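PDB 3VSF: ricin B lectin, which is an exo-beta-1,3-galactanase, probably cleaving galactose units from beta-1,3-galactan with its family 43 glycoside hydrolase domain and binding galactose through a ricin-type beta-trefoil module. Local coordinates for residues 262-266 with 333-337; 205-209 with 231-237. All coordinates share one frame; numbering follows the deposited sequence.

Overall arrangement
Five four-stranded antiparallel sheets make up the five-bladed beta-propeller of the family 43 domain, and both interactions join neighbouring blades. Interaction 2 (205-209 with 231-237) lies where the chain leaves the blade ending in strand 221-228 and enters strand 237-241. Interaction 1 (262-266 with 333-337) bridges the next blade, through its third strand 261-266, to the final strand, 336-337, of the last. Both are partly buried, but interaction 1 has no exposed touching residue, whereas interaction 2 includes exposed G231 and Q232. Tyrosine rings carry interaction 1, with one nearly straight and one weak hydrogen bond at the hydroxyl of Y263; interaction 2 relies on backbone amides at its more exposed turn and on aliphatic groups deeper in. K262 touches R234.

Interaction 1 of 2, residues 262-266 with 333-337; sequences KYAYS and DTTLE
Two tyrosines of strand 261-266, Y263 and Y265, reach across to T334 and L336, and the polar part of the contact gathers at the Y263 hydroxyl. L336 N donates to Y263 OH over 3.2 Å in an almost straight bond, with an angle of 172° at the hydrogen. The same hydroxyl gives a weak hydrogen bond to T334 O, which sits at the ring edge, in its plane. In the five-bladed propeller this joins the third strand of one blade to an outermost strand of the next, where the backbones stand too far apart to pair: the CA atoms of Y263 and L336 are 8.2 Å from each other. Two CH-pi contacts carry the apolar part. L336 CB lies over one face of the Y263 ring, 4.0 Å from its centroid, while the leucine's CD1 and CD2 lie near the ring's CE2 and CD2. T334 CB covers a face of the Y265 ring at 4.1 Å from the centroid, and T334 CG2 comes within 3.6 Å of Y265 CE1. Both rings project this way because CG stands between the backbone N and carbonyl carbon (chi1 73° in Y263, 56° in Y265). Y247 of strand 246-251 touches Y265 and L336; its hydroxyl is hydrogen-bonded to D333 O.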
loop_
_atom_site.group_PDB
_atom_site.type_symbol
_atom_site.label_atom_id
_atom_site.label_comp_id
_atom_site.label_asym_id
_atom_site.label_seq_id
_atom_site.Cartn_x
_atom_site.Cartn_y
_atom_site.Cartn_z
ATOM N N LYS A 262 -6.173 -5.700 5.558
ATOM C CA LYS A 262 -6.367 -5.331 6.956
ATOM C C LYS A 262 -5.032 -5.216 7.682
ATOM O O LYS A 262 -3.996 -5.625 7.160
ATOM C CB LYS A 262 -7.264 -6.351 7.659
ATOM C CG LYS A 262 -8.641 -6.503 7.031
ATOM C CD LYS A 262 -9.501 -7.487 7.807
ATOM C CE LYS A 262 -10.874 -7.637 7.174
ATOM N NZ LYS A 262 -11.746 -8.554 7.956
ATOM N N TYR A 263 -5.062 -4.655 8.886
ATOM C CA TYR A 263 -3.850 -4.505 9.680
ATOM C C TYR A 263 -4.134 -4.668 11.167
ATOM O O TYR A 263 -5.280 -4.573 11.607
ATOM C CB TYR A 263 -3.190 -3.148 9.416
ATOM C CG TYR A 263 -3.917 -1.971 10.033
ATOM C CD1 TYR A 263 -4.892 -1.280 9.323
ATOM C CD2 TYR A 263 -3.622 -1.545 11.322
ATOM C CE1 TYR A 263 -5.555 -0.200 9.882
ATOM C CE2 TYR A 263 -4.279 -0.468 11.889
ATOM C CZ TYR A 263 -5.244 0.200 11.164
ATOM O OH TYR A 263 -5.901 1.271 11.725
ATOM N N ALA A 264 -3.079 -4.914 11.935
ATOM C CA ALA A 264 -3.188 -5.031 13.381
ATOM C C ALA A 264 -1.899 -4.551 14.030
ATOM O O ALA A 264 -0.867 -4.434 13.368
ATOM C CB ALA A 264 -3.483 -6.466 13.778
ATOM N N TYR A 265 -1.958 -4.271 15.327
ATOM C CA TYR A 265 -0.797 -3.759 16.041
ATOM C C TYR A 265 -0.626 -4.439 17.393
ATOM O O TYR A 265 -1.559 -5.046 17.919
ATOM C CB TYR A 265 -0.910 -2.244 16.224
ATOM C CG TYR A 265 -2.182 -1.808 16.914
ATOM C CD1 TYR A 265 -2.214 -1.599 18.286
ATOM C CD2 TYR A 265 -3.352 -1.610 16.193
ATOM C CE1 TYR A 265 -3.375 -1.202 18.920
ATOM C CE2 TYR A 265 -4.518 -1.214 16.819
ATOM C CZ TYR A 265 -4.524 -1.012 18.182
ATOM O OH TYR A 265 -5.683 -0.616 18.808
ATOM N N SER A 266 0.576 -4.331 17.948
ATOM C CA SER A 266 0.881 -4.922 19.244
ATOM C C SER A 266 2.208 -4.393 19.775
ATOM O O SER A 266 3.114 -4.078 19.004
ATOM C CB SER A 266 0.934 -6.447 19.137
ATOM O OG SER A 266 1.212 -7.037 20.397
ATOM N N ASP A 333 -0.507 5.937 16.552
ATOM C CA ASP A 333 0.173 4.669 16.784
ATOM C C ASP A 333 -0.769 3.495 16.541
ATOM O O ASP A 333 -0.328 2.384 16.254
ATOM C CB ASP A 333 0.735 4.606 18.206
ATOM C CG ASP A 333 1.866 5.590 18.432
ATOM O OD1 ASP A 333 2.512 5.993 17.442
ATOM O OD2 ASP A 333 2.111 5.956 19.601
ATOM N N THR A 334 -2.068 3.751 16.652
ATOM C CA THR A 334 -3.069 2.702 16.493
ATOM C C THR A 334 -3.918 2.902 15.240
ATOM O O THR A 334 -4.719 2.039 14.882
ATOM C CB THR A 334 -4.000 2.624 17.715
ATOM O OG1 THR A 334 -4.731 3.851 17.843
ATOM C CG2 THR A 334 -3.196 2.382 18.984
ATOM N N THR A 335 -3.740 4.040 14.577
ATOM C CA THR A 335 -4.533 4.358 13.393
ATOM C C THR A 335 -3.661 4.522 12.152
ATOM O O THR A 335 -2.823 5.420 12.086
ATOM C CB THR A 335 -5.366 5.636 13.601
ATOM O OG1 THR A 335 -6.193 5.488 14.762
ATOM C CG2 THR A 335 -6.244 5.900 12.388
ATOM N N LEU A 336 -3.869 3.649 11.172
ATOM C CA LEU A 336 -3.097 3.688 9.934
ATOM C C LEU A 336 -3.965 4.064 8.739
ATOM O O LEU A 336 -5.173 3.829 8.737
ATOM C CB LEU A 336 -2.405 2.345 9.679
ATOM C CG LEU A 336 -1.115 2.054 10.452
ATOM C CD1 LEU A 336 -1.346 2.083 11.954
ATOM C CD2 LEU A 336 -0.533 0.713 10.025
ATOM N N GLU A 337 -3.336 4.646 7.724
ATOM C CA GLU A 337 -4.035 5.094 6.526
ATOM C C GLU A 337 -3.277 4.679 5.272
ATOM O O GLU A 337 -2.055 4.807 5.205
ATOM C CB GLU A 337 -4.204 6.614 6.554
ATOM C CG GLU A 337 -4.406 7.251 5.187
ATOM C CD GLU A 337 -4.333 8.769 5.233
ATOM O OE1 GLU A 337 -4.000 9.384 4.197
ATOM O OE2 GLU A 337 -4.614 9.349 6.303
#

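Interaction 2 of 2, residues 205-209 with 231-237; sequences ENMDL and GQQREAP
A classic beta bulge, in which M207 and D208 both face A203, opens strand 208-214 of a propeller blade and meets the connection that runs on to the next blade. Q233 N donates to M207 O at 3.2 Å, tilted 34° from the carbonyl plane. Beside it, G231 N bonds D208 OD1 at 2.7 Å and meets this oxygen nearly along its C-O axis; D208 OD2 has a weak hydrogen bond to the N204 side chain. The M207 chain, bent at chi2 and chi3 (-65° and -57°), curls over the turn, where SD lies 3.5 Å from Q233 OE1 and CE is equally close to G231 O. N206 O receives a CA-H...O contact from Q233 CA at 3.3 Å. Further in, L209 points its CB at the connection: CD1 packs on R234 CB at 4.0 Å, and CD2 rests against P237 CG. The arginine itself turns away, its NE bonded to T250. E235 folds back, with its carboxylate beside N206 CB. Two bonds therefore fix the turn at G231-Q233, one taken by a backbone carbonyl and one by a carboxylate oxygen whose negative charge would be expected to strengthen it, while the leucine side is held by aliphatic contact.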
loop_
_atom_site.group_PDB
_atom_site.type_symbol
_atom_site.label_atom_id
_atom_site.label_comp_id
_atom_site.label_asym_id
_atom_site.label_seq_id
_atom_site.Cartn_x
_atom_site.Cartn_y
_atom_site.Cartn_z
ATOM N N GLU A 205 -3.183 -24.826 6.322
ATOM C CA GLU A 205 -4.030 -24.553 5.162
ATOM C C GLU A 205 -4.358 -23.068 5.023
ATOM O O GLU A 205 -5.511 -22.697 4.801
ATOM C CB GLU A 205 -5.321 -25.373 5.226
ATOM C CG GLU A 205 -5.171 -26.801 4.735
ATOM C CD GLU A 205 -4.798 -26.872 3.268
ATOM O OE1 GLU A 205 -3.694 -27.369 2.959
ATOM O OE2 GLU A 205 -5.607 -26.432 2.423
ATOM N N ASN A 206 -3.336 -22.227 5.154
ATOM C CA ASN A 206 -3.499 -20.780 5.031
ATOM C C ASN A 206 -4.533 -20.204 5.997
ATOM O O ASN A 206 -4.954 -19.056 5.853
ATOM C CB ASN A 206 -3.854 -20.398 3.591
ATOM C CG ASN A 206 -2.809 -20.855 2.590
ATOM O OD1 ASN A 206 -1.651 -21.083 2.943
ATOM N ND2 ASN A 206 -3.213 -20.986 1.332
ATOM N N MET A 207 -4.937 -20.999 6.982
ATOM C CA MET A 207 -5.936 -20.564 7.951
ATOM C C MET A 207 -5.294 -19.850 9.134
ATOM O O MET A 207 -5.911 -18.990 9.763
ATOM C CB MET A 207 -6.763 -21.754 8.443
ATOM C CG MET A 207 -7.562 -22.453 7.357
ATOM S SD MET A 207 -8.839 -21.403 6.637
ATOM C CE MET A 207 -9.790 -20.977 8.095
ATOM N N ASP A 208 -4.051 -20.213 9.437
ATOM C CA ASP A 208 -3.336 -19.615 10.557
ATOM C C ASP A 208 -2.027 -18.983 10.101
ATOM O O ASP A 208 -1.410 -19.435 9.138
ATOM C CB ASP A 208 -3.059 -20.665 11.637
ATOM C CG ASP A 208 -4.315 -21.386 12.090
ATOM O OD1 ASP A 208 -5.415 -20.814 11.946
ATOM O OD2 ASP A 208 -4.201 -22.524 12.592
ATOM N N LEU A 209 -1.613 -17.927 10.793
ATOM C CA LEU A 209 -0.324 -17.301 10.534
ATOM C C LEU A 209 0.689 -17.736 11.583
ATOM O O LEU A 209 0.429 -17.648 12.784
ATOM C CB LEU A 209 -0.448 -15.776 10.529
ATOM C CG LEU A 209 -0.994 -15.126 9.257
ATOM C CD1 LEU A 209 -1.140 -13.624 9.445
ATOM C CD2 LEU A 209 -0.093 -15.435 8.073
ATOM N N GLY A 231 -7.608 -19.252 12.229
ATOM C CA GLY A 231 -8.895 -19.482 11.599
ATOM C C GLY A 231 -9.442 -18.284 10.850
ATOM O O GLY A 231 -10.544 -18.335 10.303
ATOM N N GLN A 232 -8.672 -17.200 10.819
ATOM C CA GLN A 232 -9.111 -15.974 10.162
ATOM C C GLN A 232 -8.613 -15.894 8.721
ATOM O O GLN A 232 -9.045 -15.035 7.951
ATOM C CB GLN A 232 -8.679 -14.749 10.971
ATOM C CG GLN A 232 -9.300 -14.701 12.363
ATOM C CD GLN A 232 -8.771 -13.561 13.209
ATOM O OE1 GLN A 232 -7.944 -12.771 12.757
ATOM N NE2 GLN A 232 -9.247 -13.471 14.445
ATOM N N GLN A 233 -7.701 -16.794 8.367
ATOM C CA GLN A 233 -7.292 -16.980 6.978
ATOM C C GLN A 233 -6.724 -15.708 6.345
ATOM O O GLN A 233 -7.221 -15.239 5.321
ATOM C CB GLN A 233 -8.475 -17.502 6.157
ATOM C CG GLN A 233 -8.112 -18.080 4.801
ATOM C CD GLN A 233 -9.299 -18.739 4.120
ATOM O OE1 GLN A 233 -10.372 -18.869 4.709
ATOM N NE2 GLN A 233 -9.111 -19.158 2.875
ATOM N N ARG A 234 -5.678 -15.159 6.955
ATOM C CA ARG A 234 -5.021 -13.969 6.423
ATOM C C ARG A 234 -3.806 -14.352 5.582
ATOM O O ARG A 234 -3.057 -15.261 5.938
ATOM C CB ARG A 234 -4.607 -13.028 7.555
ATOM C CG ARG A 234 -5.752 -12.608 8.465
ATOM C CD ARG A 234 -6.919 -12.055 7.665
ATOM N NE ARG A 234 -6.539 -10.888 6.875
ATOM C CZ ARG A 234 -7.360 -10.249 6.048
ATOM N NH1 ARG A 234 -8.610 -10.665 5.897
ATOM N NH2 ARG A 234 -6.930 -9.195 5.368
ATOM N N GLU A 235 -3.613 -13.651 4.468
ATOM C CA GLU A 235 -2.523 -13.962 3.547
ATOM C C GLU A 235 -1.623 -12.756 3.294
ATOM O O GLU A 235 -1.805 -11.697 3.891
ATOM C CB GLU A 235 -3.080 -14.479 2.220
ATOM C CG GLU A 235 -4.103 -15.589 2.375
ATOM C CD GLU A 235 -3.595 -16.728 3.234
ATOM O OE1 GLU A 235 -2.440 -17.157 3.033
ATOM O OE2 GLU A 235 -4.349 -17.187 4.118
ATOM N N ALA A 236 -0.652 -12.934 2.402
ATOM C CA ALA A 236 0.288 -11.877 2.034
ATOM C C ALA A 236 0.666 -10.978 3.209
ATOM O O ALA A 236 0.509 -9.759 3.136
ATOM C CB ALA A 236 -0.277 -11.046 0.893
ATOM N N PRO A 237 1.179 -11.575 4.295
ATOM C CA PRO A 237 1.485 -10.804 5.503
ATOM C C PRO A 237 2.713 -9.914 5.341
ATOM O O PRO A 237 3.665 -10.286 4.654
ATOM C CB PRO A 237 1.758 -11.893 6.543
ATOM C CG PRO A 237 2.285 -13.032 5.748
ATOM C CD PRO A 237 1.542 -12.996 4.439
#